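PDB 1WWZ: hypothetical protein PH1933 from Pyrococcus horikoshii, which binds acetyl coenzyme A and probably acts as an acyltransferase of the GNAT family, its acceptor substrate being unknown. Local coordinates for residues A53-F58 against C72-F77. Sequence-based numbering, arbitrary orientation.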
# COMPACT_ATOMS: atom_id res chain seq x y z
N ALA A 53 -13.75 13.19 10.42
CA ALA A 53 -12.83 12.88 9.32
C ALA A 53 -13.40 12.05 8.16
O ALA A 53 -12.75 11.11 7.69
CB ALA A 53 -11.59 12.18 9.89
N SER A 54 -14.58 12.42 7.69
CA SER A 54 -15.20 11.70 6.58
C SER A 54 -14.29 11.63 5.36
O SER A 54 -14.28 10.64 4.64
CB SER A 54 -16.53 12.36 6.20
OG SER A 54 -16.34 13.74 5.95
N ASP A 55 -13.52 12.69 5.14
CA ASP A 55 -12.62 12.75 3.99
C ASP A 55 -11.57 11.64 3.97
O ASP A 55 -10.99 11.36 2.93
CB ASP A 55 -11.92 14.12 3.95
CG ASP A 55 -11.08 14.31 2.70
OD1 ASP A 55 -11.59 14.05 1.59
OD2 ASP A 55 -9.91 14.73 2.83
N GLY A 56 -11.33 11.01 5.11
CA GLY A 56 -10.34 9.94 5.17
C GLY A 56 -10.91 8.63 5.68
O GLY A 56 -10.20 7.83 6.29
N PHE A 57 -12.19 8.43 5.44
CA PHE A 57 -12.89 7.23 5.87
C PHE A 57 -12.82 6.22 4.72
O PHE A 57 -13.54 6.35 3.73
CB PHE A 57 -14.35 7.58 6.19
CG PHE A 57 -14.98 6.72 7.25
CD1 PHE A 57 -15.35 7.28 8.47
CD2 PHE A 57 -15.23 5.38 7.02
CE1 PHE A 57 -15.97 6.50 9.45
CE2 PHE A 57 -15.84 4.59 8.00
CZ PHE A 57 -16.21 5.16 9.21
N PHE A 58 -11.92 5.25 4.84
CA PHE A 58 -11.73 4.23 3.81
C PHE A 58 -12.31 2.89 4.22
O PHE A 58 -12.18 2.48 5.37
CB PHE A 58 -10.23 4.05 3.53
CG PHE A 58 -9.60 5.21 2.83
CD1 PHE A 58 -9.70 5.34 1.45
CD2 PHE A 58 -8.94 6.20 3.56
CE1 PHE A 58 -9.14 6.44 0.80
CE2 PHE A 58 -8.39 7.30 2.92
CZ PHE A 58 -8.49 7.42 1.54
N CYS A 72 -8.95 7.93 8.73
CA CYS A 72 -7.74 8.75 8.65
C CYS A 72 -8.08 10.23 8.74
O CYS A 72 -8.84 10.75 7.93
CB CYS A 72 -7.03 8.45 7.34
SG CYS A 72 -7.01 6.69 6.92
N ASP A 73 -7.50 10.92 9.72
CA ASP A 73 -7.75 12.34 9.94
C ASP A 73 -6.53 13.18 9.57
O ASP A 73 -5.52 13.14 10.27
CB ASP A 73 -8.10 12.57 11.41
CG ASP A 73 -8.76 13.91 11.66
OD1 ASP A 73 -8.50 14.86 10.88
OD2 ASP A 73 -9.53 14.02 12.63
N LYS A 74 -6.62 13.95 8.49
CA LYS A 74 -5.50 14.78 8.06
C LYS A 74 -5.44 16.08 8.86
O LYS A 74 -4.50 16.87 8.71
CB LYS A 74 -5.62 15.11 6.57
CG LYS A 74 -6.82 15.99 6.23
CD LYS A 74 -6.86 16.34 4.75
CE LYS A 74 -7.92 17.40 4.45
NZ LYS A 74 -9.30 16.96 4.81
N ASP A 75 -6.43 16.30 9.71
CA ASP A 75 -6.50 17.53 10.49
C ASP A 75 -6.69 17.30 11.99
O ASP A 75 -7.66 17.76 12.58
CB ASP A 75 -7.64 18.40 9.93
CG ASP A 75 -7.76 19.73 10.64
OD1 ASP A 75 -6.73 20.37 10.91
OD2 ASP A 75 -8.91 20.15 10.91
N TRP A 76 -5.73 16.61 12.60
CA TRP A 76 -5.82 16.32 14.03
C TRP A 76 -4.79 17.09 14.86
O TRP A 76 -3.59 17.03 14.60
CB TRP A 76 -5.63 14.82 14.27
CG TRP A 76 -5.93 14.43 15.67
CD1 TRP A 76 -5.03 14.03 16.62
CD2 TRP A 76 -7.21 14.40 16.30
NE1 TRP A 76 -5.68 13.77 17.81
CE2 TRP A 76 -7.02 13.99 17.63
CE3 TRP A 76 -8.51 14.70 15.86
CZ2 TRP A 76 -8.08 13.86 18.54
CZ3 TRP A 76 -9.57 14.57 16.76
CH2 TRP A 76 -9.34 14.15 18.09
N PHE A 77 -5.25 17.80 15.87
CA PHE A 77 -4.31 18.53 16.69
C PHE A 77 -3.85 17.66 17.86
O PHE A 77 -4.66 17.09 18.58
CB PHE A 77 -4.90 19.82 17.23
CG PHE A 77 -3.87 20.73 17.82
CD1 PHE A 77 -3.19 21.64 17.01
CD2 PHE A 77 -3.53 20.63 19.16
CE1 PHE A 77 -2.17 22.42 17.54
CE2 PHE A 77 -2.50 21.41 19.69
CZ PHE A 77 -1.82 22.31 18.88
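Cys72 SG meets the Phe58 ring at its edge, 3.9 Å from CD2 and 78° off the ring normal, which excludes a sulfur lying over the face; another ring, Phe113 of helix 102-115, meets Phe58 edge-to-face. The flat carboxylate of Asp55 is approached from above its plane: Lys74 NZ stands 3.0 Å from OD2, 35° out of that plane, in a salt bridge, while OD1 pairs with Lys8. Lys74 gets there by a bend at its last torsion (chi4 -61°), its chain crossing the aspartate at about a right angle. With an alanine at this position, Asp55 OD2 is likely to lose its charged mate across the contact. Ala53 CB packs 3.8 Å from Asp73 CG, and Asp73 OD1 accepts from Asp75 N at 2.8 Å, closing an Asx turn at the break in strand 65-78. Between the backbones, Cys72 N donates to Gly56 O at 2.7 Å, and Gly56 CA lies 3.2 Å from Cys72 O in a CA-H...O contact. The salt bridge and the Cys72-Gly56 bond tie the 3-10 turn and Gly56, which lead into strand 57-62, to strand 65-78, its antiparallel hairpin partner in the mixed sheet of the GNAT fold.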